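Local coordinates for protein putative laminarinase (Phanerochaete chrysosporium, PDB 2WLQ) that probably hydrolyses beta-1,3-glucans such as laminarin as a family 16 glycoside hydrolase, here in a nucleophile-disabled form that holds glucan, at residues A[100-105]-A[117-122]; A[128-133]-A[227-232]; A[96-101]-A[249-254]. The protein carries 1 engineered substitution. All coordinates share one frame; numbering follows the deposited sequence. Where two conformers were deposited one is given.

Interaction 1: residues A[100-105]-A[117-122]; sequences PAAWET and DIIEGV. With BGC (beta-D-glucopyranose), chain C; BGC (beta-D-glucopyranose), chain B; BGC (beta-D-glucopyranose), chain D.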
# COMPACT_ATOMS: atom_id res chain seq x y z
N PRO A 100 1.28 5.51 4.69
CA PRO A 100 1.16 5.26 3.27
C PRO A 100 0.61 3.83 3.02
O PRO A 100 0.77 2.92 3.85
CB PRO A 100 2.62 5.36 2.79
CG PRO A 100 3.42 4.80 3.93
CD PRO A 100 2.66 5.27 5.19
N ALA A 101 0.01 3.63 1.85
CA ALA A 101 -0.41 2.28 1.51
C ALA A 101 -0.54 2.11 0.00
O ALA A 101 -0.88 3.06 -0.73
CB ALA A 101 -1.75 1.99 2.15
N ALA A 102 -0.27 0.87 -0.43
CA ALA A 102 -0.57 0.42 -1.80
C ALA A 102 -1.38 -0.84 -1.57
O ALA A 102 -0.93 -1.75 -0.88
CB ALA A 102 0.70 0.10 -2.56
N TRP A 103 -2.59 -0.86 -2.11
CA TRP A 103 -3.55 -1.90 -1.73
C TRP A 103 -4.64 -2.07 -2.76
O TRP A 103 -4.64 -1.38 -3.77
CB TRP A 103 -4.11 -1.56 -0.36
CG TRP A 103 -4.78 -0.21 -0.21
CD1 TRP A 103 -4.19 1.03 -0.36
CD2 TRP A 103 -6.13 0.03 0.16
NE1 TRP A 103 -5.10 2.02 -0.08
CE2 TRP A 103 -6.31 1.44 0.22
CE3 TRP A 103 -7.23 -0.80 0.44
CZ2 TRP A 103 -7.53 2.03 0.59
CZ3 TRP A 103 -8.44 -0.20 0.82
CH2 TRP A 103 -8.58 1.19 0.87
N GLU A 104 -5.52 -3.04 -2.53
CA GLU A 104 -6.64 -3.29 -3.44
C GLU A 104 -7.90 -3.45 -2.62
O GLU A 104 -7.86 -4.03 -1.53
CB GLU A 104 -6.41 -4.56 -4.25
CG GLU A 104 -5.27 -4.46 -5.21
CD GLU A 104 -5.21 -5.60 -6.21
OE1 GLU A 104 -6.02 -6.56 -6.08
OE2 GLU A 104 -4.32 -5.58 -7.12
N THR A 105 -9.02 -2.96 -3.17
CA THR A 105 -10.32 -3.12 -2.49
C THR A 105 -11.47 -2.81 -3.42
O THR A 105 -11.25 -2.31 -4.52
CB THR A 105 -10.42 -2.19 -1.27
OG1 THR A 105 -11.54 -2.59 -0.46
CG2 THR A 105 -10.59 -0.74 -1.67
N ASP A 117 -3.77 -5.39 1.57
CA ASP A 117 -2.70 -4.39 1.72
C ASP A 117 -1.38 -5.02 1.28
O ASP A 117 -0.97 -6.05 1.83
CB ASP A 117 -2.61 -3.93 3.18
CG ASP A 117 -3.78 -3.05 3.60
OD1 ASP A 117 -3.81 -1.85 3.19
OD2 ASP A 117 -4.65 -3.52 4.37
N ILE A 118 -0.74 -4.44 0.27
CA ILE A 118 0.51 -4.95 -0.28
C ILE A 118 1.69 -4.21 0.39
O ILE A 118 2.65 -4.84 0.84
CB ILE A 118 0.54 -4.75 -1.80
CG1 ILE A 118 -0.66 -5.51 -2.40
CG2 ILE A 118 1.88 -5.19 -2.39
CD1 ILE A 118 -1.02 -5.06 -3.77
N ILE A 119 1.60 -2.88 0.45
CA ILE A 119 2.55 -2.06 1.19
C ILE A 119 1.73 -1.28 2.22
O ILE A 119 0.76 -0.60 1.85
CB ILE A 119 3.28 -1.06 0.27
CG1 ILE A 119 3.89 -1.79 -0.92
CG2 ILE A 119 4.34 -0.25 1.07
CD1 ILE A 119 4.56 -0.86 -1.95
N GLU A 120 2.13 -1.33 3.50
CA GLU A 120 1.42 -0.53 4.50
C GLU A 120 2.25 -0.46 5.76
O GLU A 120 2.87 -1.43 6.17
CB GLU A 120 0.04 -1.13 4.82
CG GLU A 120 -0.86 -0.12 5.54
CD GLU A 120 -2.15 -0.70 6.06
OE1 GLU A 120 -2.27 -1.95 6.18
OE2 GLU A 120 -3.05 0.11 6.37
N GLY A 121 2.22 0.70 6.38
CA GLY A 121 2.78 0.85 7.72
C GLY A 121 2.49 2.24 8.23
O GLY A 121 1.78 3.02 7.59
N VAL A 122 3.03 2.51 9.42
CA VAL A 122 2.80 3.81 10.07
C VAL A 122 4.06 4.31 10.73
O VAL A 122 4.87 3.52 11.24
CB VAL A 122 1.68 3.73 11.16
CG1 VAL A 122 0.36 3.39 10.50
CG2 VAL A 122 2.03 2.69 12.22
C2 BGC C . -7.96 -0.65 5.31
C3 BGC C . -8.40 0.64 4.63
C4 BGC C . -7.16 1.53 4.58
C5 BGC C . -6.13 0.83 3.70
C6 BGC C . -4.85 1.61 3.45
C1 BGC C . -6.84 -1.29 4.50
O1 BGC C . -6.30 -2.33 5.25
O2 BGC C . -9.00 -1.60 5.33
O3 BGC C . -9.36 1.35 5.39
O4 BGC C . -7.47 2.78 3.99
O5 BGC C . -5.78 -0.38 4.33
O6 BGC C . -4.18 1.96 4.67
C2 BGC B . -5.89 -0.33 9.64
C3 BGC B . -5.55 -1.27 8.50
C4 BGC B . -4.30 -2.09 8.73
C5 BGC B . -4.39 -2.80 10.06
C6 BGC B . -3.11 -3.55 10.36
C1 BGC B . -5.88 -1.12 10.95
O2 BGC B . -7.14 0.25 9.33
O3 BGC B . -5.43 -0.53 7.31
O4 BGC B . -4.21 -3.09 7.71
O5 BGC B . -4.66 -1.83 11.07
O6 BGC B . -3.34 -4.33 11.53
C2 BGC D . -11.61 1.73 6.00
C3 BGC D . -13.08 1.56 5.59
C4 BGC D . -13.33 1.89 4.13
C5 BGC D . -12.33 1.12 3.25
C6 BGC D . -12.38 1.46 1.77
C1 BGC D . -10.71 1.02 5.01
O2 BGC D . -11.36 1.24 7.31
O3 BGC D . -13.86 2.51 6.29
O4 BGC D . -14.65 1.46 3.81
O5 BGC D . -11.01 1.44 3.70
O6 BGC D . -12.14 2.84 1.54
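A102 and I119 form the central pair of an antiparallel ladder between strand 100-105 and segment 117-122. A102 N donates to I119 O (2.9 Å), while A102 O accepts from both I119 N and I118 N. Two successive residues thus face one, a classic beta bulge, and beyond it the register slips by one so that W103 pairs with D117. The side chains of A102 and I119 touch through CB on the face turned from the sugars, toward strand 185-191; A101, W103, D117 and E120 occupy the glucan face.

E120 runs across this face to the sugar. Its CB carries CG anti to the backbone N (chi1 -163°), where CG passes A101 CB at 4.1 Å and skirts P100 O. Beyond CG the chain is extended, which brings CD to the hydroxyl edge of the chain B glucose. OE1 accepts from O4 of that sugar (2.7 Å). OE2 accepts from its O3 (2.6 Å) and from O6 of the chain C glucose (2.8 Å), and also from W99 NE1.

The chain C glucose lies over one face of the W103 ring: its C5 stands above the middle of the indole, 3.5 Å from CE2, a CH-rich sugar surface laid on an aromatic platform. In the D117 conformer given, W103 CB meets D117 OD1 at 3.6 Å, the two side chains lying alongside, and W103 NE1 is held by N250 OD1. A101 adds its methyl under C6 of the chain C glucose.

The bulged D-I-I-E run fits the end of the E-x-D-x-x-E signature of family 16 enzymes. With three donors on OE2 and a fourth on OE1, the E120 carboxylate is fixed in rotation, joining the two glucose units to the hairpin.

Interaction 2: residues A[128-133]-A[227-232]; sequences NAMTLH and PTAFFP. With BGC (beta-D-glucopyranose), chain B; BGC (beta-D-glucopyranose), chain C.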
# COMPACT_ATOMS: atom_id res chain seq x y z
N ASN A 128 7.43 -3.86 6.66
CA ASN A 128 6.15 -3.81 5.97
C ASN A 128 5.16 -4.82 6.52
O ASN A 128 5.53 -5.91 6.94
CB ASN A 128 6.39 -4.09 4.50
CG ASN A 128 5.18 -3.84 3.65
OD1 ASN A 128 4.64 -2.75 3.70
ND2 ASN A 128 4.75 -4.84 2.88
N ALA A 129 3.89 -4.46 6.42
CA ALA A 129 2.79 -5.35 6.79
C ALA A 129 1.93 -5.61 5.57
O ALA A 129 1.60 -4.67 4.84
CB ALA A 129 1.94 -4.70 7.89
N MET A 130 1.59 -6.88 5.37
CA MET A 130 0.71 -7.29 4.28
C MET A 130 -0.47 -7.93 4.96
O MET A 130 -0.28 -8.85 5.74
CB MET A 130 1.46 -8.29 3.38
CG MET A 130 2.61 -7.60 2.64
SD MET A 130 4.18 -8.52 2.54
CE MET A 130 4.60 -8.60 4.29
N THR A 131 -1.67 -7.44 4.67
CA THR A 131 -2.85 -7.74 5.50
C THR A 131 -4.10 -7.88 4.66
O THR A 131 -4.30 -7.11 3.73
CB THR A 131 -3.07 -6.61 6.50
OG1 THR A 131 -1.83 -6.32 7.14
CG2 THR A 131 -4.11 -7.01 7.55
N LEU A 132 -4.94 -8.84 5.02
CA LEU A 132 -6.29 -8.89 4.43
C LEU A 132 -7.33 -8.45 5.44
O LEU A 132 -7.18 -8.69 6.66
CB LEU A 132 -6.68 -10.30 4.00
CG LEU A 132 -5.69 -11.13 3.21
CD1 LEU A 132 -6.35 -12.46 2.79
CD2 LEU A 132 -5.17 -10.37 2.02
N HIS A 133 -8.36 -7.81 4.93
CA HIS A 133 -9.58 -7.47 5.72
C HIS A 133 -10.77 -8.02 4.98
O HIS A 133 -10.92 -7.77 3.77
CB HIS A 133 -9.73 -5.95 5.88
CG HIS A 133 -8.66 -5.32 6.72
ND1 HIS A 133 -8.83 -4.98 8.04
CD2 HIS A 133 -7.38 -4.99 6.41
CE1 HIS A 133 -7.70 -4.47 8.51
NE2 HIS A 133 -6.81 -4.46 7.54
N PRO A 227 6.79 -16.95 -1.24
CA PRO A 227 6.29 -15.59 -1.04
C PRO A 227 6.63 -15.05 0.34
O PRO A 227 6.88 -15.81 1.31
CB PRO A 227 4.77 -15.75 -1.16
CG PRO A 227 4.52 -17.19 -0.78
CD PRO A 227 5.71 -17.95 -1.33
N THR A 228 6.63 -13.72 0.45
CA THR A 228 6.83 -13.06 1.72
C THR A 228 5.61 -13.25 2.61
O THR A 228 5.73 -13.51 3.82
CB THR A 228 7.14 -11.59 1.47
OG1 THR A 228 8.28 -11.49 0.61
CG2 THR A 228 7.44 -10.88 2.79
N ALA A 229 4.42 -13.08 2.00
CA ALA A 229 3.18 -13.31 2.73
C ALA A 229 2.33 -14.29 1.92
O ALA A 229 2.26 -14.19 0.68
CB ALA A 229 2.40 -12.02 2.96
N PHE A 230 1.71 -15.24 2.61
CA PHE A 230 0.86 -16.24 1.96
C PHE A 230 -0.43 -16.31 2.71
O PHE A 230 -0.43 -16.47 3.95
CB PHE A 230 1.58 -17.57 2.03
CG PHE A 230 0.85 -18.76 1.39
CD1 PHE A 230 1.08 -20.04 1.91
CD2 PHE A 230 0.01 -18.63 0.27
CE1 PHE A 230 0.50 -21.18 1.33
CE2 PHE A 230 -0.58 -19.78 -0.30
CZ PHE A 230 -0.33 -21.04 0.24
N PHE A 231 -1.54 -16.18 1.97
CA PHE A 231 -2.89 -16.29 2.53
C PHE A 231 -3.61 -17.42 1.79
O PHE A 231 -4.21 -17.18 0.75
CB PHE A 231 -3.64 -14.95 2.37
CG PHE A 231 -2.94 -13.81 3.06
CD1 PHE A 231 -2.12 -12.93 2.34
CD2 PHE A 231 -3.09 -13.63 4.42
CE1 PHE A 231 -1.45 -11.89 3.01
CE2 PHE A 231 -2.43 -12.59 5.08
CZ PHE A 231 -1.63 -11.71 4.36
N PRO A 232 -3.45 -18.66 2.26
CA PRO A 232 -4.08 -19.81 1.62
C PRO A 232 -5.57 -19.88 1.94
O PRO A 232 -6.08 -19.11 2.76
CB PRO A 232 -3.36 -21.00 2.28
CG PRO A 232 -3.04 -20.51 3.63
CD PRO A 232 -2.62 -19.07 3.41
C2 BGC B . -5.89 -0.33 9.64
C3 BGC B . -5.55 -1.27 8.50
C4 BGC B . -4.30 -2.09 8.73
C5 BGC B . -4.39 -2.80 10.06
C6 BGC B . -3.11 -3.55 10.36
C1 BGC B . -5.88 -1.12 10.95
O2 BGC B . -7.14 0.25 9.33
O3 BGC B . -5.43 -0.53 7.31
O4 BGC B . -4.21 -3.09 7.71
O5 BGC B . -4.66 -1.83 11.07
O6 BGC B . -3.34 -4.33 11.53
C2 BGC C . -7.96 -0.65 5.31
C3 BGC C . -8.40 0.64 4.63
C4 BGC C . -7.16 1.53 4.58
C5 BGC C . -6.13 0.83 3.70
C6 BGC C . -4.85 1.61 3.45
C1 BGC C . -6.84 -1.29 4.50
O1 BGC C . -6.30 -2.33 5.25
O2 BGC C . -9.00 -1.60 5.33
O3 BGC C . -9.36 1.35 5.39
O4 BGC C . -7.47 2.78 3.99
O5 BGC C . -5.78 -0.38 4.33
O6 BGC C . -4.18 1.96 4.67
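The interior of the beta sandwich is packed here mainly by side chains: M130 and L132 of strand 129-133, in the glucan-binding sheet, meet A229 and F231 of strand 229-232, in the other. No hydrogen bond links the segments, whose strand axes approach to 8.3 Å and run nearly parallel, 19° apart.

L132 lies over the F231 ring. Its CG stands 3.8 Å from the ring centroid, only 12° off the normal, a CH-pi contact, while CD1 reaches back to F231 CG at 3.7 Å; the two side chains slide past each other in opposite senses. The far rim of the ring turns to the backbone of 129-133, with F231 CZ 3.5 Å from M130 O at the ring edge.

M130 fills the other end. Its CB rests on A229 CB (3.9 Å), and bends at chi2 and chi3 carry SD and CE on to the T228 methyl, CE to CG2 3.9 Å, the side chains crossing at about a right angle. T228 OG1 is hydrogen-bonded to F200 N, beside the bulge that T228 and A229 form against V198. V167 adds apolar cover to A229 and F231.

Alternation along the strand sends H133 to the sugar side, where its NE2 donates to O4 of the chain B glucose (2.9 Å). One strand face in the apolar core and the other lining a substrate cleft is characteristic of the family 16 jelly-roll sandwich.

Interaction 3: residues A[96-101]-A[249-254]; sequences CGTWPA and INLTFC. With BGC (beta-D-glucopyranose), chain C; BGC (beta-D-glucopyranose), chain B.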
# COMPACT_ATOMS: atom_id res chain seq x y z
N CYS A 96 7.23 11.07 10.72
CA CYS A 96 6.32 10.78 11.81
C CYS A 96 4.91 11.20 11.42
O CYS A 96 4.68 12.26 10.85
CB CYS A 96 6.73 11.55 13.06
SG CYS A 96 8.02 10.69 14.05
N GLY A 97 3.96 10.35 11.77
CA GLY A 97 2.57 10.57 11.44
C GLY A 97 2.12 9.98 10.10
O GLY A 97 0.91 9.90 9.85
N THR A 98 3.08 9.56 9.25
CA THR A 98 2.69 9.07 7.91
C THR A 98 2.08 7.68 7.96
O THR A 98 2.50 6.83 8.74
CB THR A 98 3.87 9.04 6.91
OG1 THR A 98 4.93 8.23 7.44
CG2 THR A 98 4.34 10.44 6.61
N TRP A 99 1.13 7.46 7.05
CA TRP A 99 0.48 6.16 6.91
C TRP A 99 0.23 5.97 5.41
O TRP A 99 -0.86 6.26 4.89
CB TRP A 99 -0.80 6.17 7.74
CG TRP A 99 -1.64 4.91 7.67
CD1 TRP A 99 -1.34 3.73 7.04
CD2 TRP A 99 -2.91 4.72 8.29
NE1 TRP A 99 -2.38 2.83 7.20
CE2 TRP A 99 -3.36 3.43 7.97
CE3 TRP A 99 -3.75 5.55 9.06
CZ2 TRP A 99 -4.60 2.93 8.39
CZ3 TRP A 99 -4.96 5.04 9.51
CH2 TRP A 99 -5.37 3.76 9.18
N PRO A 100 1.28 5.51 4.69
CA PRO A 100 1.16 5.26 3.27
C PRO A 100 0.61 3.83 3.02
O PRO A 100 0.77 2.92 3.85
CB PRO A 100 2.62 5.36 2.79
CG PRO A 100 3.42 4.80 3.93
CD PRO A 100 2.66 5.27 5.19
N ALA A 101 0.01 3.63 1.85
CA ALA A 101 -0.41 2.28 1.51
C ALA A 101 -0.54 2.11 0.00
O ALA A 101 -0.88 3.06 -0.73
CB ALA A 101 -1.75 1.99 2.15
N ILE A 249 -3.39 3.69 -4.24
CA ILE A 249 -2.11 4.12 -3.67
C ILE A 249 -2.38 5.46 -3.00
O ILE A 249 -2.94 6.38 -3.59
CB ILE A 249 -1.02 4.27 -4.74
CG1 ILE A 249 -0.86 2.95 -5.52
CG2 ILE A 249 0.31 4.70 -4.06
CD1 ILE A 249 -0.08 3.08 -6.84
N ASN A 250 -2.06 5.57 -1.71
CA ASN A 250 -2.41 6.78 -0.96
C ASN A 250 -1.40 7.11 0.11
O ASN A 250 -0.50 6.32 0.46
CB ASN A 250 -3.80 6.62 -0.33
CG ASN A 250 -3.80 5.61 0.79
OD1 ASN A 250 -3.87 4.41 0.55
ND2 ASN A 250 -3.70 6.09 2.04
N LEU A 251 -1.59 8.29 0.70
CA LEU A 251 -0.83 8.68 1.87
C LEU A 251 -1.74 9.47 2.78
O LEU A 251 -2.22 10.53 2.38
CB LEU A 251 0.36 9.57 1.49
CG LEU A 251 1.09 10.25 2.66
CD1 LEU A 251 1.70 9.31 3.67
CD2 LEU A 251 2.14 11.20 2.07
N THR A 252 -2.02 8.93 3.96
CA THR A 252 -2.74 9.65 4.99
C THR A 252 -1.80 9.93 6.15
O THR A 252 -0.62 9.56 6.13
CB THR A 252 -4.11 8.99 5.38
OG1 THR A 252 -4.88 9.94 6.12
CG2 THR A 252 -3.93 7.70 6.18
N PHE A 253 -2.32 10.65 7.14
CA PHE A 253 -1.59 11.01 8.33
C PHE A 253 -2.44 10.76 9.57
O PHE A 253 -3.65 10.97 9.56
CB PHE A 253 -1.29 12.52 8.34
CG PHE A 253 -0.42 12.96 7.23
CD1 PHE A 253 -0.97 13.41 6.02
CD2 PHE A 253 0.96 12.91 7.39
CE1 PHE A 253 -0.14 13.80 4.96
CE2 PHE A 253 1.80 13.32 6.37
CZ PHE A 253 1.24 13.75 5.16
N CYS A 254 -1.78 10.31 10.64
CA CYS A 254 -2.48 10.08 11.91
C CYS A 254 -3.70 9.16 11.68
O CYS A 254 -3.56 8.11 11.06
CB CYS A 254 -2.89 11.42 12.54
SG CYS A 254 -1.52 12.60 12.70
C2 BGC C . -7.96 -0.65 5.31
C3 BGC C . -8.40 0.64 4.63
C4 BGC C . -7.16 1.53 4.58
C5 BGC C . -6.13 0.83 3.70
C6 BGC C . -4.85 1.61 3.45
C1 BGC C . -6.84 -1.29 4.50
O1 BGC C . -6.30 -2.33 5.25
O2 BGC C . -9.00 -1.60 5.33
O3 BGC C . -9.36 1.35 5.39
O4 BGC C . -7.47 2.78 3.99
O5 BGC C . -5.78 -0.38 4.33
O6 BGC C . -4.18 1.96 4.67
C2 BGC B . -5.89 -0.33 9.64
C3 BGC B . -5.55 -1.27 8.50
C4 BGC B . -4.30 -2.09 8.73
C5 BGC B . -4.39 -2.80 10.06
C6 BGC B . -3.11 -3.55 10.36
C1 BGC B . -5.88 -1.12 10.95
O2 BGC B . -7.14 0.25 9.33
O3 BGC B . -5.43 -0.53 7.31
O4 BGC B . -4.21 -3.09 7.71
O5 BGC B . -4.66 -1.83 11.07
O6 BGC B . -3.34 -4.33 11.53
O HOH W 1 -3.28 4.58 4.52
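With chi1 at 178°, the W99 indole swings away from its own backbone N, and T252 places CG2 between its backbone N and carbonyl carbon; these settings bring the two together. The indole and the threonine lie side by side on the sugar face, W99 CE3 against T252 CG2 at 3.6 Å, while T252 OG1 turns to D25 OD2. C254 O meets the indole at its edge.

On the opposite face L251 CD1 packs on T98 CB (3.9 Å), and F253 CE2 touches T98 CG2 (3.8 Å).

Five backbone bonds join the segments, four within the antiparallel strands and C254 N to G97 O (2.8 Å) just beyond their end. A water adds a polar bridge: it donates to W99 O, accepts from N250 ND2 and contacts O6 of the chain C glucose. N250 OD1, engaged by W103 NE1, also approaches the A101 methyl.

At the outer end the disulfides C96-C269 and C254-C273 anchor both segments to the region of helix 273-279. W99 beside the sugars, and N250 reaching O6 through water, make this strand pair part of the glucan-binding cleft of the family 16 beta sandwich.

In the fold
Of the strands in these contacts, 98-105 comes first along the chain and has a neighbour on each side. Interaction 1 closes a short hairpin with segment 117-122, and interaction 3 joins the start of the same strand to 249-254 much later, enclosing a long loop. Both the hairpin and interaction 2 fall within that loop, one after the other, so no contacts cross; interactions 1 and 3 share P100 and A101. Strand 115-120 pairs directly with strand 129-133, which places strands 246-253, 98-105, 115-120 and 129-133 in order across one sheet. Interactions 1 and 3 work within this sheet beneath the glucan, whereas interaction 2 fastens it to the second sheet.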